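Local coordinates for uncharacterized protein YPL067C (Saccharomyces cerevisiae, PDB 5KCI) that is of unknown function but probably belongs with histidine-triad proteins, may be linked to amyloid toxicity and possibly binds a phosphate-like anion, at residues Tyr96-Ser109 with Val161-Arg175. Sequence-based numbering, arbitrary orientation.
Sequences YNFEPGVVHLVLWS and VARIFHAHVLLFFPR. With SO4 (sulfate ion), chain D.
His104 and His168 meet rim to rim across antiparallel strands 102-109 and 165-172, the two inner strands of a four-stranded sheet. Their rings are joined by a hydrogen bond between His104 NE2 and His168 ND1 (2.8 Å, 171° at the hydrogen). The other nitrogen of each ring is also engaged. Tyr96 N donates to His104 ND1 at 3.1 Å, in the ring plane, and His168 NE2 points almost straight (172°) at sulfate O2, 2.8 Å away. Four nitrogens on two imidazoles are thus satisfied, and the in-plane bonds at both ring nitrogens of His104 should limit its rotation; Leu170 CD2 packs over one of its faces.

Two residues along, His166 CB lies over the Trp108 six-membered ring, 3.6 Å from its centroid. From there chi1 of 49°, with CG between the backbone N and the carbonyl carbon, swings the imidazole to where ND1 meets Ile164 O (2.9 Å) and NE2 meets sulfate O1 (2.7 Å). In the backbone ladder Val103 with Leu171, Leu105 with Val169 and Leu107 with Ala167 exchange bonds both ways, and Phe173 N extends it to Gly101 O. At the far end one water bridges Ser109 O and Phe165 N. On the opposite face Val103 and Leu171 pack against helix 180-193, and Phe173, just past the strand, touches it too.

Ser160 N and Asn154 ND2 also hydrogen-bond the sulfate, which probably came from the crystallisation liquor. With donors from His166 and His168 converging on this tetrahedral anion, and His104 behind His168 as a second-shell partner, the chemistry is consistent with a histidine-triad-like pocket for a phosphate-like group.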
loop_
_atom_site.group_PDB
_atom_site.type_symbol
_atom_site.label_atom_id
_atom_site.label_comp_id
_atom_site.label_asym_id
_atom_site.label_seq_id
_atom_site.Cartn_x
_atom_site.Cartn_y
_atom_site.Cartn_z
ATOM N N TYR A 96 -3.958 -3.913 9.587
ATOM C CA TYR A 96 -5.122 -3.413 10.292
ATOM C C TYR A 96 -6.173 -4.516 10.432
ATOM O O TYR A 96 -6.054 -5.601 9.862
ATOM C CB TYR A 96 -5.725 -2.225 9.573
ATOM C CG TYR A 96 -4.807 -0.995 9.466
ATOM C CD1 TYR A 96 -3.571 -0.966 10.087
ATOM C CD2 TYR A 96 -5.205 0.105 8.729
ATOM C CE1 TYR A 96 -2.735 0.199 9.968
ATOM C CE2 TYR A 96 -4.393 1.231 8.597
ATOM C CZ TYR A 96 -3.180 1.270 9.225
ATOM O OH TYR A 96 -2.410 2.406 9.081
ATOM N N ASN A 97 -7.240 -4.198 11.158
ATOM C CA ASN A 97 -8.193 -5.219 11.611
ATOM C C ASN A 97 -9.324 -5.307 10.608
ATOM O O ASN A 97 -10.312 -4.575 10.677
ATOM C CB ASN A 97 -8.718 -4.884 12.995
ATOM C CG ASN A 97 -9.544 -6.007 13.580
ATOM O OD1 ASN A 97 -9.415 -7.161 13.178
ATOM N ND2 ASN A 97 -10.382 -5.672 14.548
ATOM N N PHE A 98 -9.176 -6.237 9.669
ATOM C CA PHE A 98 -10.111 -6.459 8.582
ATOM C C PHE A 98 -10.680 -7.874 8.684
ATOM O O PHE A 98 -10.140 -8.732 9.381
ATOM C CB PHE A 98 -9.408 -6.279 7.242
ATOM C CG PHE A 98 -8.827 -4.920 7.043
ATOM C CD1 PHE A 98 -9.580 -3.799 7.309
ATOM C CD2 PHE A 98 -7.544 -4.771 6.560
ATOM C CE1 PHE A 98 -9.059 -2.535 7.113
ATOM C CE2 PHE A 98 -7.013 -3.507 6.363
ATOM C CZ PHE A 98 -7.777 -2.396 6.627
ATOM N N GLU A 99 -11.756 -8.133 7.949
ATOM C CA GLU A 99 -12.359 -9.457 8.030
ATOM C C GLU A 99 -11.442 -10.488 7.368
ATOM O O GLU A 99 -10.606 -10.146 6.528
ATOM C CB GLU A 99 -13.743 -9.452 7.393
ATOM C CG GLU A 99 -13.796 -9.217 5.874
ATOM C CD GLU A 99 -15.158 -9.494 5.284
ATOM O OE1 GLU A 99 -15.715 -10.582 5.560
ATOM O OE2 GLU A 99 -15.670 -8.647 4.520
ATOM N N PRO A 100 -11.578 -11.766 7.726
ATOM C CA PRO A 100 -10.763 -12.789 7.074
ATOM C C PRO A 100 -10.861 -12.658 5.564
ATOM O O PRO A 100 -11.929 -12.380 5.015
ATOM C CB PRO A 100 -11.381 -14.109 7.561
ATOM C CG PRO A 100 -12.034 -13.775 8.820
ATOM C CD PRO A 100 -12.525 -12.356 8.691
ATOM N N GLY A 101 -9.733 -12.830 4.899
ATOM C CA GLY A 101 -9.679 -12.794 3.459
ATOM C C GLY A 101 -9.166 -11.483 2.915
ATOM O O GLY A 101 -8.712 -11.435 1.764
ATOM N N VAL A 102 -9.202 -10.432 3.731
ATOM C CA VAL A 102 -8.624 -9.145 3.341
ATOM C C VAL A 102 -7.131 -9.146 3.631
ATOM O O VAL A 102 -6.699 -9.318 4.777
ATOM C CB VAL A 102 -9.324 -7.989 4.060
ATOM C CG1 VAL A 102 -8.651 -6.654 3.665
ATOM C CG2 VAL A 102 -10.801 -7.960 3.691
ATOM N N VAL A 103 -6.342 -8.889 2.592
ATOM C CA VAL A 103 -4.895 -8.913 2.644
ATOM C C VAL A 103 -4.445 -7.466 2.610
ATOM O O VAL A 103 -4.918 -6.699 1.769
ATOM C CB VAL A 103 -4.326 -9.698 1.458
ATOM C CG1 VAL A 103 -2.847 -9.629 1.411
ATOM C CG2 VAL A 103 -4.773 -11.174 1.556
ATOM N N HIS A 104 -3.555 -7.098 3.522
ATOM C CA HIS A 104 -3.132 -5.701 3.678
ATOM C C HIS A 104 -1.713 -5.577 3.144
ATOM O O HIS A 104 -0.760 -6.053 3.780
ATOM C CB HIS A 104 -3.206 -5.331 5.154
ATOM C CG HIS A 104 -2.956 -3.898 5.437
ATOM N ND1 HIS A 104 -3.264 -3.333 6.652
ATOM C CD2 HIS A 104 -2.435 -2.906 4.675
ATOM C CE1 HIS A 104 -2.922 -2.056 6.642
ATOM N NE2 HIS A 104 -2.410 -1.771 5.456
ATOM N N LEU A 105 -1.566 -4.955 1.987
ATOM C CA LEU A 105 -0.258 -4.729 1.380
ATOM C C LEU A 105 0.099 -3.259 1.488
ATOM O O LEU A 105 -0.760 -2.422 1.738
ATOM C CB LEU A 105 -0.231 -5.137 -0.098
ATOM C CG LEU A 105 -0.732 -6.538 -0.436
ATOM C CD1 LEU A 105 -0.646 -6.772 -1.941
ATOM C CD2 LEU A 105 0.082 -7.588 0.315
ATOM N N VAL A 106 1.384 -2.971 1.290
ATOM C CA VAL A 106 1.908 -1.609 1.261
ATOM C C VAL A 106 2.664 -1.451 -0.039
ATOM O O VAL A 106 3.516 -2.278 -0.369
ATOM C CB VAL A 106 2.823 -1.300 2.455
ATOM C CG1 VAL A 106 3.321 0.186 2.371
ATOM C CG2 VAL A 106 2.093 -1.554 3.760
ATOM N N LEU A 107 2.339 -0.400 -0.770
ATOM C CA LEU A 107 2.980 -0.024 -2.012
ATOM C C LEU A 107 3.796 1.247 -1.801
ATOM O O LEU A 107 3.231 2.330 -1.661
ATOM C CB LEU A 107 1.922 0.226 -3.084
ATOM C CG LEU A 107 2.377 0.822 -4.405
ATOM C CD1 LEU A 107 3.331 -0.116 -5.130
ATOM C CD2 LEU A 107 1.128 1.106 -5.279
ATOM N N TRP A 108 5.105 1.099 -1.841
ATOM C CA TRP A 108 6.068 2.188 -1.703
ATOM C C TRP A 108 6.409 2.744 -3.081
ATOM O O TRP A 108 6.576 1.991 -4.050
ATOM C CB TRP A 108 7.336 1.682 -1.015
ATOM C CG TRP A 108 7.103 1.170 0.342
ATOM C CD1 TRP A 108 6.819 -0.123 0.699
ATOM C CD2 TRP A 108 7.097 1.936 1.539
ATOM N NE1 TRP A 108 6.661 -0.203 2.072
ATOM C CE2 TRP A 108 6.836 1.050 2.605
ATOM C CE3 TRP A 108 7.316 3.294 1.823
ATOM C CZ2 TRP A 108 6.763 1.489 3.930
ATOM C CZ3 TRP A 108 7.244 3.717 3.130
ATOM C CH2 TRP A 108 6.964 2.833 4.164
ATOM N N SER A 109 6.541 4.072 -3.164
ATOM C CA SER A 109 6.881 4.712 -4.427
ATOM C C SER A 109 7.974 5.765 -4.226
ATOM O O SER A 109 7.857 6.605 -3.340
ATOM C CB SER A 109 5.661 5.388 -5.061
ATOM O OG SER A 109 6.003 6.001 -6.293
ATOM N N VAL A 161 6.873 7.465 8.449
ATOM C CA VAL A 161 7.735 7.406 7.283
ATOM C C VAL A 161 7.218 8.399 6.257
ATOM O O VAL A 161 6.926 8.026 5.116
ATOM C CB VAL A 161 7.766 5.988 6.695
ATOM C CG1 VAL A 161 8.855 5.856 5.641
ATOM C CG2 VAL A 161 7.948 4.949 7.826
ATOM N N ALA A 162 7.103 9.668 6.647
ATOM C CA ALA A 162 6.407 10.622 5.790
ATOM C C ALA A 162 7.223 11.078 4.591
ATOM O O ALA A 162 6.661 11.720 3.700
ATOM C CB ALA A 162 5.973 11.827 6.611
ATOM N N ARG A 163 8.513 10.762 4.533
ATOM C CA ARG A 163 9.344 11.200 3.426
ATOM C C ARG A 163 9.321 10.223 2.268
ATOM O O ARG A 163 9.882 10.519 1.215
ATOM C CB ARG A 163 10.796 11.436 3.890
ATOM C CG ARG A 163 10.992 12.666 4.797
ATOM C CD ARG A 163 12.424 12.789 5.330
ATOM N NE ARG A 163 13.256 13.685 4.527
ATOM C CZ ARG A 163 13.514 14.960 4.822
ATOM N NH1 ARG A 163 13.015 15.530 5.914
ATOM N NH2 ARG A 163 14.283 15.676 4.015
ATOM N N ILE A 164 8.640 9.074 2.401
ATOM C CA ILE A 164 8.549 8.128 1.312
ATOM C C ILE A 164 7.073 7.830 1.094
ATOM O O ILE A 164 6.382 7.378 2.016
ATOM C CB ILE A 164 9.307 6.815 1.589
ATOM C CG1 ILE A 164 10.692 7.097 2.170
ATOM C CG2 ILE A 164 9.380 5.969 0.293
ATOM C CD1 ILE A 164 11.378 5.929 2.739
ATOM N N PHE A 165 6.607 8.026 -0.124
ATOM C CA PHE A 165 5.207 7.744 -0.403
ATOM C C PHE A 165 4.906 6.262 -0.210
ATOM O O PHE A 165 5.640 5.395 -0.692
ATOM C CB PHE A 165 4.858 8.147 -1.824
ATOM C CG PHE A 165 3.428 7.838 -2.192
ATOM C CD1 PHE A 165 2.431 8.787 -2.010
ATOM C CD2 PHE A 165 3.084 6.601 -2.683
ATOM C CE1 PHE A 165 1.106 8.485 -2.328
ATOM C CE2 PHE A 165 1.759 6.310 -3.001
ATOM C CZ PHE A 165 0.782 7.275 -2.827
ATOM N N HIS A 166 3.829 5.972 0.506
ATOM C CA HIS A 166 3.321 4.612 0.552
ATOM C C HIS A 166 1.807 4.634 0.631
ATOM O O HIS A 166 1.218 5.486 1.311
ATOM C CB HIS A 166 3.877 3.805 1.723
ATOM C CG HIS A 166 3.793 4.498 3.047
ATOM N ND1 HIS A 166 4.547 5.610 3.353
ATOM C CD2 HIS A 166 3.076 4.212 4.162
ATOM C CE1 HIS A 166 4.272 6.004 4.585
ATOM N NE2 HIS A 166 3.385 5.166 5.099
ATOM N N ALA A 167 1.209 3.706 -0.116
ATOM C CA ALA A 167 -0.221 3.492 -0.155
ATOM C C ALA A 167 -0.526 2.135 0.454
ATOM O O ALA A 167 0.230 1.176 0.286
ATOM C CB ALA A 167 -0.770 3.544 -1.594
ATOM N N HIS A 168 -1.624 2.074 1.172
ATOM C CA HIS A 168 -2.165 0.820 1.668
ATOM C C HIS A 168 -3.057 0.232 0.579
ATOM O O HIS A 168 -3.984 0.893 0.109
ATOM C CB HIS A 168 -2.909 1.057 2.974
ATOM C CG HIS A 168 -2.026 1.581 4.057
ATOM N ND1 HIS A 168 -1.385 0.751 4.942
ATOM C CD2 HIS A 168 -1.603 2.841 4.342
ATOM C CE1 HIS A 168 -0.638 1.473 5.764
ATOM N NE2 HIS A 168 -0.755 2.743 5.423
ATOM N N VAL A 169 -2.728 -0.974 0.133
ATOM C CA VAL A 169 -3.435 -1.641 -0.953
ATOM C C VAL A 169 -4.050 -2.880 -0.349
ATOM O O VAL A 169 -3.320 -3.740 0.154
ATOM C CB VAL A 169 -2.507 -2.027 -2.108
ATOM C CG1 VAL A 169 -3.231 -2.807 -3.160
ATOM C CG2 VAL A 169 -1.851 -0.788 -2.749
ATOM N N LEU A 170 -5.370 -2.953 -0.373
ATOM C CA LEU A 170 -6.139 -4.033 0.218
ATOM C C LEU A 170 -6.697 -4.899 -0.890
ATOM O O LEU A 170 -7.276 -4.381 -1.847
ATOM C CB LEU A 170 -7.303 -3.492 1.054
ATOM C CG LEU A 170 -6.924 -2.440 2.107
ATOM C CD1 LEU A 170 -8.150 -2.097 2.933
ATOM C CD2 LEU A 170 -5.828 -2.904 3.009
ATOM N N LEU A 171 -6.574 -6.224 -0.708
ATOM C CA LEU A 171 -7.073 -7.193 -1.668
ATOM C C LEU A 171 -8.023 -8.105 -0.925
ATOM O O LEU A 171 -7.648 -8.635 0.121
ATOM C CB LEU A 171 -5.945 -8.040 -2.251
ATOM C CG LEU A 171 -4.780 -7.306 -2.902
ATOM C CD1 LEU A 171 -3.813 -8.305 -3.485
ATOM C CD2 LEU A 171 -5.292 -6.342 -3.942
ATOM N N PHE A 172 -9.240 -8.289 -1.444
ATOM C CA PHE A 172 -10.216 -9.128 -0.753
ATOM C C PHE A 172 -10.339 -10.468 -1.473
ATOM O O PHE A 172 -10.699 -10.518 -2.658
ATOM C CB PHE A 172 -11.574 -8.434 -0.654
ATOM C CG PHE A 172 -12.610 -9.180 0.206
ATOM C CD1 PHE A 172 -12.236 -9.943 1.307
ATOM C CD2 PHE A 172 -13.963 -9.043 -0.070
ATOM C CE1 PHE A 172 -13.189 -10.588 2.078
ATOM C CE2 PHE A 172 -14.918 -9.676 0.720
ATOM C CZ PHE A 172 -14.517 -10.448 1.791
ATOM N N PHE A 173 -10.083 -11.544 -0.723
ATOM C CA PHE A 173 -10.238 -12.921 -1.178
ATOM C C PHE A 173 -11.332 -13.538 -0.307
ATOM O O PHE A 173 -11.037 -14.080 0.757
ATOM C CB PHE A 173 -8.933 -13.704 -1.041
ATOM C CG PHE A 173 -7.780 -13.154 -1.836
ATOM C CD1 PHE A 173 -6.926 -12.228 -1.282
ATOM C CD2 PHE A 173 -7.518 -13.604 -3.102
ATOM C CE1 PHE A 173 -5.856 -11.771 -1.982
ATOM C CE2 PHE A 173 -6.455 -13.150 -3.808
ATOM C CZ PHE A 173 -5.615 -12.200 -3.247
ATOM N N PRO A 174 -12.604 -13.455 -0.699
ATOM C CA PRO A 174 -13.668 -14.022 0.150
ATOM C C PRO A 174 -13.438 -15.502 0.448
ATOM O O PRO A 174 -12.928 -16.253 -0.380
ATOM C CB PRO A 174 -14.941 -13.808 -0.676
ATOM C CG PRO A 174 -14.586 -12.675 -1.638
ATOM C CD PRO A 174 -13.128 -12.921 -1.956
ATOM N N ARG A 175 -13.785 -15.893 1.666
ATOM C CA ARG A 175 -13.544 -17.269 2.107
ATOM C C ARG A 175 -14.343 -18.272 1.272
ATOM O O ARG A 175 -13.943 -19.438 1.138
ATOM C CB ARG A 175 -13.871 -17.377 3.594
ATOM C CG ARG A 175 -12.784 -16.819 4.511
ATOM C CD ARG A 175 -11.569 -17.736 4.578
ATOM N NE ARG A 175 -10.596 -17.286 5.574
ATOM C CZ ARG A 175 -9.421 -16.716 5.301
ATOM N NH1 ARG A 175 -9.018 -16.518 4.048
ATOM N NH2 ARG A 175 -8.632 -16.346 6.301
HETATM S S SO4 D . 1.412 4.595 7.718
HETATM O O1 SO4 D . 2.776 5.172 7.749
HETATM O O2 SO4 D . 0.679 4.898 6.502
HETATM O O3 SO4 D . 1.499 3.123 7.833
HETATM O O4 SO4 D . 0.650 5.105 8.852
HETATM O O HOH W 1 -6.938 -13.342 6.103
HETATM O O HOH W 2 8.325 8.954 -2.141
#